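Local atomic coordinates of putative sarcosine dimethylglycine methyltransferase (Galdieria sulphuraria, PDB entry 2O57), a protein that probably transfers methyl groups from S-adenosylmethionine to sarcosine and dimethylglycine. Residues A[146-160]-A[173-187]. Residues are numbered along the deposited sequence; the frame is centred on the assembly and turned at random.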
ATOM      1  N   CYS A 146     -16.742  25.528  -0.697  1.00 22.59           N
ATOM      2  CA  CYS A 146     -17.332  24.890  -1.871  0.50 22.65           C
ATOM      3  C   CYS A 146     -18.720  24.313  -1.476  1.00 22.48           C
ATOM      4  O   CYS A 146     -18.917  23.982  -0.297  1.00 22.00           O
ATOM      5  CB  CYS A 146     -16.384  23.774  -2.396  0.50 22.89           C
ATOM      6  SG  CYS A 146     -14.537  24.169  -2.632  0.50 22.76           S
ATOM      7  N   GLU A 147     -19.620  24.126  -2.453  1.00 21.93           N
ATOM      8  CA  GLU A 147     -20.939  23.492  -2.231  1.00 21.58           C
ATOM      9  C   GLU A 147     -20.841  21.968  -1.923  1.00 19.81           C
ATOM     10  O   GLU A 147     -19.842  21.334  -2.247  1.00 18.73           O
ATOM     11  CB  GLU A 147     -21.824  23.629  -3.468  1.00 22.63           C
ATOM     12  CG  GLU A 147     -22.026  25.028  -4.011  1.00 27.37           C
ATOM     13  CD  GLU A 147     -23.269  25.098  -4.897  1.00 33.06           C
ATOM     14  OE1 GLU A 147     -23.185  25.675  -6.020  1.00 34.14           O
ATOM     15  OE2 GLU A 147     -24.334  24.571  -4.464  1.00 34.53           O
ATOM     16  N   ASP A 148     -21.898  21.405  -1.334  1.00 18.51           N
ATOM     17  CA  ASP A 148     -22.028  19.952  -1.153  1.00 18.52           C
ATOM     18  C   ASP A 148     -21.999  19.241  -2.496  1.00 17.53           C
ATOM     19  O   ASP A 148     -22.475  19.793  -3.489  1.00 17.35           O
ATOM     20  CB  ASP A 148     -23.345  19.578  -0.492  1.00 19.26           C
ATOM     21  CG  ASP A 148     -23.520  20.198   0.876  1.00 21.90           C
ATOM     22  OD1 ASP A 148     -22.730  21.095   1.249  1.00 24.79           O
ATOM     23  OD2 ASP A 148     -24.441  19.761   1.579  1.00 24.86           O
ATOM     24  N   ASN A 149     -21.452  18.025  -2.514  1.00 15.89           N
ATOM     25  CA  ASN A 149     -21.486  17.168  -3.678  1.00 15.66           C
ATOM     26  C   ASN A 149     -20.876  17.796  -4.920  1.00 15.87           C
ATOM     27  O   ASN A 149     -21.486  17.731  -5.975  1.00 15.05           O
ATOM     28  CB  ASN A 149     -22.929  16.730  -3.977  1.00 16.04           C
ATOM     29  CG  ASN A 149     -23.568  16.046  -2.818  1.00 18.01           C
ATOM     30  OD1 ASN A 149     -22.991  15.105  -2.261  1.00 20.28           O
ATOM     31  ND2 ASN A 149     -24.753  16.520  -2.410  1.00 18.97           N
ATOM     32  N   SER A 150     -19.702  18.425  -4.769  1.00 14.93           N
ATOM     33  CA  SER A 150     -19.013  19.117  -5.863  1.00 16.57           C
ATOM     34  C   SER A 150     -17.957  18.276  -6.600  1.00 16.18           C
ATOM     35  O   SER A 150     -17.741  18.484  -7.792  1.00 16.67           O
ATOM     36  CB  SER A 150     -18.304  20.389  -5.328  1.00 16.80           C
ATOM     37  OG  SER A 150     -19.227  21.458  -5.169  1.00 17.74           O
ATOM     38  N   TYR A 151     -17.295  17.350  -5.892  1.00 15.46           N
ATOM     39  CA  TYR A 151     -16.116  16.698  -6.448  1.00 15.02           C
ATOM     40  C   TYR A 151     -16.232  15.229  -6.794  1.00 14.66           C
ATOM     41  O   TYR A 151     -16.733  14.432  -6.023  1.00 16.07           O
ATOM     42  CB  TYR A 151     -14.892  16.962  -5.538  1.00 14.47           C
ATOM     43  CG  TYR A 151     -14.581  18.447  -5.466  1.00 12.78           C
ATOM     44  CD1 TYR A 151     -13.953  19.087  -6.530  1.00 11.26           C
ATOM     45  CD2 TYR A 151     -14.972  19.206  -4.373  1.00 14.86           C
ATOM     46  CE1 TYR A 151     -13.694  20.440  -6.508  1.00 11.80           C
ATOM     47  CE2 TYR A 151     -14.727  20.576  -4.314  1.00 15.24           C
ATOM     48  CZ  TYR A 151     -14.093  21.190  -5.397  1.00 16.75           C
ATOM     49  OH  TYR A 151     -13.829  22.542  -5.371  1.00 16.24           O
ATOM     50  N   ASP A 152     -15.697  14.866  -7.948  1.00 14.23           N
ATOM     51  CA  ASP A 152     -15.526  13.467  -8.266  1.00 14.16           C
ATOM     52  C   ASP A 152     -14.474  12.811  -7.383  1.00 13.89           C
ATOM     53  O   ASP A 152     -14.573  11.638  -7.100  1.00 13.17           O
ATOM     54  CB  ASP A 152     -15.167  13.332  -9.729  1.00 13.91           C
ATOM     55  CG  ASP A 152     -16.251  13.881 -10.621  1.00 15.97           C
ATOM     56  OD1 ASP A 152     -17.340  13.281 -10.573  1.00 15.64           O
ATOM     57  OD2 ASP A 152     -16.042  14.919 -11.291  1.00 13.70           O
ATOM     58  N   PHE A 153     -13.470  13.580  -6.952  1.00 12.72           N
ATOM     59  CA  PHE A 153     -12.359  13.041  -6.165  1.00 12.73           C
ATOM     60  C   PHE A 153     -11.635  14.136  -5.374  1.00 12.08           C
ATOM     61  O   PHE A 153     -11.738  15.340  -5.679  1.00 12.94           O
ATOM     62  CB  PHE A 153     -11.355  12.244  -7.042  1.00 12.11           C
ATOM     63  CG  PHE A 153     -10.579  13.093  -8.013  1.00 15.14           C
ATOM     64  CD1 PHE A 153      -9.330  13.622  -7.656  1.00 15.74           C
ATOM     65  CD2 PHE A 153     -11.076  13.348  -9.306  1.00 13.06           C
ATOM     66  CE1 PHE A 153      -8.600  14.419  -8.578  1.00 14.22           C
ATOM     67  CE2 PHE A 153     -10.356  14.128 -10.228  1.00 14.21           C
ATOM     68  CZ  PHE A 153      -9.105  14.660  -9.852  1.00 11.99           C
ATOM     69  N   ILE A 154     -10.988  13.692  -4.303  1.00 11.11           N
ATOM     70  CA  ILE A 154     -10.117  14.497  -3.455  1.00 10.71           C
ATOM     71  C   ILE A 154      -8.728  13.829  -3.401  1.00 11.34           C
ATOM     72  O   ILE A 154      -8.595  12.587  -3.254  1.00 11.23           O
ATOM     73  CB  ILE A 154     -10.653  14.664  -2.010  1.00 11.14           C
ATOM     74  CG1 ILE A 154     -11.958  15.430  -2.025  1.00 10.68           C
ATOM     75  CG2 ILE A 154      -9.585  15.370  -1.076  1.00 11.01           C
ATOM     76  CD1 ILE A 154     -12.726  15.468  -0.627  1.00  9.77           C
ATOM     77  N   TRP A 155      -7.702  14.671  -3.472  1.00 10.64           N
ATOM     78  CA  TRP A 155      -6.309  14.255  -3.409  1.00 11.25           C
ATOM     79  C   TRP A 155      -5.711  15.078  -2.296  1.00 11.95           C
ATOM     80  O   TRP A 155      -5.904  16.323  -2.264  1.00 11.22           O
ATOM     81  CB  TRP A 155      -5.653  14.639  -4.731  1.00 11.63           C
ATOM     82  CG  TRP A 155      -4.123  14.511  -4.872  1.00 11.35           C
ATOM     83  CD1 TRP A 155      -3.164  15.402  -4.439  1.00 12.36           C
ATOM     84  CD2 TRP A 155      -3.418  13.467  -5.557  1.00 12.56           C
ATOM     85  NE1 TRP A 155      -1.901  14.978  -4.824  1.00 12.40           N
ATOM     86  CE2 TRP A 155      -2.027  13.792  -5.506  1.00 13.40           C
ATOM     87  CE3 TRP A 155      -3.824  12.299  -6.225  1.00 14.51           C
ATOM     88  CZ2 TRP A 155      -1.037  12.979  -6.093  1.00 12.22           C
ATOM     89  CZ3 TRP A 155      -2.840  11.473  -6.811  1.00 12.16           C
ATOM     90  CH2 TRP A 155      -1.458  11.841  -6.759  1.00 14.04           C
ATOM     91  N   SER A 156      -5.003  14.426  -1.369  1.00 11.24           N
ATOM     92  CA  SER A 156      -4.322  15.195  -0.311  1.00 12.34           C
ATOM     93  C   SER A 156      -3.039  14.481   0.106  1.00 12.54           C
ATOM     94  O   SER A 156      -3.085  13.391   0.670  1.00 13.22           O
ATOM     95  CB  SER A 156      -5.268  15.364   0.886  1.00 11.66           C
ATOM     96  OG  SER A 156      -4.678  16.189   1.876  1.00 13.42           O
ATOM     97  N   GLN A 157      -1.901  15.106  -0.117  1.00 12.59           N
ATOM     98  CA  GLN A 157      -0.613  14.487   0.201  1.00 11.94           C
ATOM     99  C   GLN A 157       0.062  15.193   1.368  1.00 11.69           C
ATOM    100  O   GLN A 157       0.463  16.374   1.252  1.00 10.54           O
ATOM    101  CB  GLN A 157       0.298  14.536  -1.012  1.00 11.11           C
ATOM    102  CG  GLN A 157      -0.096  13.559  -2.104  1.00 11.97           C
ATOM    103  CD  GLN A 157       0.815  13.723  -3.323  1.00 11.10           C
ATOM    104  OE1 GLN A 157       0.893  14.796  -3.920  1.00 10.89           O
ATOM    105  NE2 GLN A 157       1.496  12.674  -3.682  1.00 11.33           N
ATOM    106  N   ASP A 158       0.117  14.477   2.491  1.00 11.54           N
ATOM    107  CA  ASP A 158       0.867  14.873   3.706  1.00 11.64           C
ATOM    108  C   ASP A 158       0.365  16.175   4.326  1.00 12.22           C
ATOM    109  O   ASP A 158       1.103  16.863   5.008  1.00 12.52           O
ATOM    110  CB  ASP A 158       2.376  14.966   3.398  1.00 11.20           C
ATOM    111  CG  ASP A 158       2.943  13.643   2.841  1.00 11.05           C
ATOM    112  OD1 ASP A 158       2.248  12.596   2.939  1.00 13.35           O
ATOM    113  OD2 ASP A 158       4.083  13.669   2.337  1.00 10.98           O
ATOM    114  N   ALA A 159      -0.899  16.492   4.096  1.00 12.87           N
ATOM    115  CA  ALA A 159      -1.476  17.745   4.607  1.00 14.71           C
ATOM    116  C   ALA A 159      -2.255  17.590   5.915  1.00 14.74           C
ATOM    117  O   ALA A 159      -2.364  18.551   6.684  1.00 16.07           O
ATOM    118  CB  ALA A 159      -2.377  18.346   3.551  1.00 14.42           C
ATOM    119  N   PHE A 160      -2.877  16.430   6.125  1.00 14.28           N
ATOM    120  CA  PHE A 160      -3.783  16.222   7.287  1.00 14.99           C
ATOM    121  C   PHE A 160      -2.975  16.220   8.598  1.00 15.21           C
ATOM    122  O   PHE A 160      -3.513  16.557   9.653  1.00 14.37           O
ATOM    123  CB  PHE A 160      -4.526  14.876   7.163  1.00 14.68           C
ATOM    124  CG  PHE A 160      -5.716  14.858   6.191  1.00 15.37           C
ATOM    125  CD1 PHE A 160      -5.879  15.805   5.158  1.00 14.59           C
ATOM    126  CD2 PHE A 160      -6.689  13.871   6.334  1.00 14.67           C
ATOM    127  CE1 PHE A 160      -6.978  15.734   4.273  1.00 15.54           C
ATOM    128  CE2 PHE A 160      -7.778  13.794   5.473  1.00 15.02           C
ATOM    129  CZ  PHE A 160      -7.926  14.742   4.431  1.00 16.02           C
ATOM    130  N   CYS A 173     -14.660  16.633   3.940  1.00 11.94           N
ATOM    131  CA  CYS A 173     -14.324  15.780   2.781  1.00 12.98           C
ATOM    132  C   CYS A 173     -15.570  15.046   2.266  1.00 12.82           C
ATOM    133  O   CYS A 173     -15.851  15.060   1.049  1.00 11.54           O
ATOM    134  CB  CYS A 173     -13.189  14.803   3.085  1.00 13.78           C
ATOM    135  SG  CYS A 173     -11.546  15.606   3.282  1.00 14.48           S
ATOM    136  N   ALA A 174     -16.312  14.417   3.180  1.00 13.51           N
ATOM    137  CA  ALA A 174     -17.499  13.697   2.792  1.00 14.05           C
ATOM    138  C   ALA A 174     -18.570  14.626   2.217  1.00 14.33           C
ATOM    139  O   ALA A 174     -19.161  14.311   1.191  1.00 14.14           O
ATOM    140  CB  ALA A 174     -18.043  12.829   3.937  1.00 13.79           C
ATOM    141  N   ARG A 175     -18.762  15.793   2.842  1.00 14.68           N
ATOM    142  CA  ARG A 175     -19.725  16.787   2.359  1.00 14.87           C
ATOM    143  C   ARG A 175     -19.477  17.201   0.903  1.00 14.71           C
ATOM    144  O   ARG A 175     -20.404  17.265   0.090  1.00 15.44           O
ATOM    145  CB  ARG A 175     -19.712  18.045   3.252  1.00 14.05           C
ATOM    146  CG  ARG A 175     -20.731  19.086   2.814  1.00 15.76           C
ATOM    147  CD  ARG A 175     -20.715  20.337   3.693  1.00 14.98           C
ATOM    148  NE  ARG A 175     -19.463  21.101   3.566  1.00 13.27           N
ATOM    149  CZ  ARG A 175     -19.181  21.924   2.558  1.00 15.32           C
ATOM    150  NH1 ARG A 175     -20.040  22.072   1.542  1.00 13.63           N
ATOM    151  NH2 ARG A 175     -18.038  22.599   2.568  1.00 14.29           N
ATOM    152  N   VAL A 176     -18.228  17.501   0.575  1.00 14.81           N
ATOM    153  CA  VAL A 176     -17.945  18.039  -0.747  1.00 13.99           C
ATOM    154  C   VAL A 176     -17.776  16.986  -1.844  1.00 14.32           C
ATOM    155  O   VAL A 176     -17.766  17.309  -3.017  1.00 14.21           O
ATOM    156  CB  VAL A 176     -16.781  19.056  -0.735  1.00 14.59           C
ATOM    157  CG1 VAL A 176     -17.102  20.211   0.251  1.00 11.27           C
ATOM    158  CG2 VAL A 176     -15.389  18.373  -0.446  1.00 12.38           C
ATOM    159  N   LEU A 177     -17.635  15.726  -1.453  1.00 14.28           N
ATOM    160  CA  LEU A 177     -17.552  14.663  -2.440  1.00 14.90           C
ATOM    161  C   LEU A 177     -18.925  14.373  -2.966  1.00 14.15           C
ATOM    162  O   LEU A 177     -19.918  14.383  -2.211  1.00 14.17           O
ATOM    163  CB  LEU A 177     -16.953  13.376  -1.852  1.00 15.07           C
ATOM    164  CG  LEU A 177     -15.436  13.222  -1.827  1.00 15.97           C
ATOM    165  CD1 LEU A 177     -15.077  11.969  -1.005  1.00 16.20           C
ATOM    166  CD2 LEU A 177     -14.888  13.133  -3.261  1.00 15.26           C
ATOM    167  N   LYS A 178     -18.988  14.102  -4.262  1.00 14.21           N
ATOM    168  CA  LYS A 178     -20.219  13.541  -4.829  1.00 14.94           C
ATOM    169  C   LYS A 178     -20.425  12.134  -4.290  1.00 14.38           C
ATOM    170  O   LYS A 178     -19.476  11.478  -3.869  1.00 13.86           O
ATOM    171  CB  LYS A 178     -20.149  13.483  -6.347  1.00 15.18           C
ATOM    172  CG  LYS A 178     -20.047  14.843  -7.054  1.00 18.03           C
ATOM    173  CD  LYS A 178     -20.312  14.650  -8.541  1.00 24.00           C
ATOM    174  CE  LYS A 178     -19.378  15.487  -9.391  1.00 28.33           C
ATOM    175  NZ  LYS A 178     -19.522  15.051 -10.835  1.00 28.87           N
ATOM    176  N   PRO A 179     -21.673  11.637  -4.329  1.00 15.79           N
ATOM    177  CA  PRO A 179     -21.884  10.218  -4.030  1.00 14.41           C
ATOM    178  C   PRO A 179     -20.952   9.358  -4.897  1.00 14.61           C
ATOM    179  O   PRO A 179     -20.783   9.616  -6.098  1.00 13.79           O
ATOM    180  CB  PRO A 179     -23.353   9.998  -4.430  1.00 15.64           C
ATOM    181  CG  PRO A 179     -23.991  11.385  -4.201  1.00 16.25           C
ATOM    182  CD  PRO A 179     -22.933  12.342  -4.668  1.00 15.77           C
ATOM    183  N   ARG A 180     -20.311   8.380  -4.269  1.00 13.99           N
ATOM    184  CA  ARG A 180     -19.371   7.466  -4.940  1.00 15.67           C
ATOM    185  C   ARG A 180     -18.080   8.149  -5.397  1.00 14.09           C
ATOM    186  O   ARG A 180     -17.259   7.523  -6.028  1.00 14.93           O
ATOM    187  CB  ARG A 180     -20.023   6.656  -6.061  1.00 14.58           C
ATOM    188  CG  ARG A 180     -21.265   5.848  -5.606  1.00 18.49           C
ATOM    189  CD  ARG A 180     -21.652   4.741  -6.626  1.00 17.91           C
ATOM    190  NE  ARG A 180     -20.566   3.753  -6.804  1.00 20.27           N
ATOM    191  CZ  ARG A 180     -20.213   2.812  -5.915  1.00 24.01           C
ATOM    192  NH1 ARG A 180     -20.810   2.706  -4.722  1.00 22.69           N
ATOM    193  NH2 ARG A 180     -19.222   1.979  -6.208  1.00 25.09           N
ATOM    194  N   GLY A 181     -17.909   9.422  -5.042  1.00 14.03           N
ATOM    195  CA  GLY A 181     -16.607  10.084  -5.152  1.00 13.05           C
ATOM    196  C   GLY A 181     -15.525   9.401  -4.342  1.00 13.09           C
ATOM    197  O   GLY A 181     -15.813   8.725  -3.353  1.00 13.46           O
ATOM    198  N   VAL A 182     -14.266   9.570  -4.753  1.00 12.94           N
ATOM    199  CA  VAL A 182     -13.187   8.805  -4.148  1.00 13.04           C
ATOM    200  C   VAL A 182     -12.150   9.781  -3.580  1.00 13.47           C
ATOM    201  O   VAL A 182     -11.826  10.787  -4.224  1.00 12.66           O
ATOM    202  CB  VAL A 182     -12.546   7.801  -5.172  1.00 12.73           C
ATOM    203  CG1 VAL A 182     -11.284   7.102  -4.590  1.00 12.40           C
ATOM    204  CG2 VAL A 182     -13.556   6.699  -5.538  1.00 12.57           C
HETATM  205  N   MSE A 183     -11.640   9.491  -2.386  1.00 12.92           N
HETATM  206  CA  MSE A 183     -10.573  10.323  -1.843  1.00 13.19           C
HETATM  207  C   MSE A 183      -9.297   9.524  -1.681  1.00 12.80           C
HETATM  208  O   MSE A 183      -9.312   8.450  -1.059  1.00 13.96           O
HETATM  209  CB  MSE A 183     -10.973  10.897  -0.487  1.00 12.10           C
HETATM  210  CG  MSE A 183      -9.800  11.623   0.193  1.00 13.98           C
HETATM  211 SE   MSE A 183     -10.292  12.909   1.568  1.00 14.56          SE
HETATM  212  CE  MSE A 183     -10.811  11.735   2.929  1.00 14.60           C
ATOM    213  N   ALA A 184      -8.190  10.070  -2.169  1.00 12.49           N
ATOM    214  CA  ALA A 184      -6.875   9.454  -1.967  1.00 12.21           C
ATOM    215  C   ALA A 184      -6.020  10.377  -1.096  1.00 12.72           C
ATOM    216  O   ALA A 184      -5.817  11.553  -1.434  1.00 11.73           O
ATOM    217  CB  ALA A 184      -6.179   9.166  -3.318  1.00 11.64           C
ATOM    218  N   ILE A 185      -5.524   9.853   0.030  1.00 12.90           N
ATOM    219  CA  ILE A 185      -4.685  10.650   0.943  1.00 13.64           C
ATOM    220  C   ILE A 185      -3.411   9.931   1.290  1.00 13.07           C
ATOM    221  O   ILE A 185      -3.334   8.676   1.212  1.00 14.60           O
ATOM    222  CB  ILE A 185      -5.395  11.053   2.270  1.00 13.80           C
ATOM    223  CG1 ILE A 185      -5.664   9.824   3.183  1.00 15.45           C
ATOM    224  CG2 ILE A 185      -6.672  11.809   1.967  1.00 16.00           C
ATOM    225  CD1 ILE A 185      -6.097  10.229   4.609  1.00 15.06           C
ATOM    226  N   THR A 186      -2.395  10.720   1.636  1.00 11.55           N
ATOM    227  CA  THR A 186      -1.169  10.211   2.248  1.00 10.50           C
ATOM    228  C   THR A 186      -0.885  11.106   3.469  1.00 10.34           C
ATOM    229  O   THR A 186      -1.294  12.269   3.482  1.00 10.13           O
ATOM    230  CB  THR A 186       0.098  10.176   1.284  1.00 10.48           C
ATOM    231  OG1 THR A 186       0.589  11.508   0.964  1.00 11.19           O
ATOM    232  CG2 THR A 186      -0.106   9.316   0.046  1.00 11.11           C
ATOM    233  N   ASP A 187      -0.231  10.568   4.497  1.00 10.30           N
ATOM    234  CA  ASP A 187       0.082  11.375   5.675  1.00 10.64           C
ATOM    235  C   ASP A 187       1.158  10.689   6.485  1.00 10.64           C
ATOM    236  O   ASP A 187       1.062   9.482   6.775  1.00 10.48           O
ATOM    237  CB  ASP A 187      -1.194  11.515   6.528  1.00 11.75           C
ATOM    238  CG  ASP A 187      -1.315  12.888   7.231  1.00 15.23           C
ATOM    239  OD1 ASP A 187      -0.790  13.893   6.719  1.00 14.85           O
ATOM    240  OD2 ASP A 187      -1.985  12.936   8.289  1.00 15.29           O
TER
HETATM  241  O   HOH W   1     -22.948  16.399   0.820  1.00 40.45           O
HETATM  242  O   HOH W   2      -2.965  14.612   3.667  1.00 18.78           O
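Cys146 and Asp148 meet Arg175 where the loop before strand 151-157 passes the end of helix 166-176, in a right-handed beta-alpha-beta crossover of the Rossmann-like methyltransferase fold. The Arg175 chain, bent at chi3 (67°), brings NH1 2.9 Å from Cys146 O and 2.9 Å from Asp148 OD1, both acceptors lying close to the guanidinium plane; the aspartate oxygen is met on its anti side, and NH2 also pairs with Glu172. With an alanine at Arg175, the Asp148 carboxylate is likely to lose its cationic mate and the Cys146 carbonyl its NH1 donor, leaving this end of the loop less firmly held. Next along, Asn149 N bonds to Arg175 O, and Val176 O takes two donors, Ser150 N and Tyr151 N, tying the loop to the last helical turn. The Tyr151 ring runs beside Val176, Tyr151 CD2 4.0 Å from Val176 CG2, and reaches Asp109 with its hydroxyl. Asp152 OD1 receives Lys178 NZ at 2.8 Å on its syn side, the two side chains lying alongside each other, while OD2 accepts Lys85 N. From Phe153 on, the strand runs parallel to 181-187, with Ile154 N on Val182 O and Ile154 O on Ala184 N. Ile154 is the apolar centre: CD1 reaches the C-terminal end of helix 166-176, 3.7 Å from Leu177 CG and close to Cys173 CB, whereas CG2, anti to the backbone N, touches the selenium of Met183. Ser156 continues the pairing through Ala184 O and Thr186 N, its hydroxyl bonded to Leu89 O of the neighbouring strand. At Asp158, OD1 accepts Thr186 OG1 from above the carboxylate plane and also Trp286 NE1. The Phe160 ring lies on the face that carries Ile154, Met183 and Ile185, where its CZ approaches Cys173 SG at 3.9 Å and Ile185 CG2 at 4.0 Å.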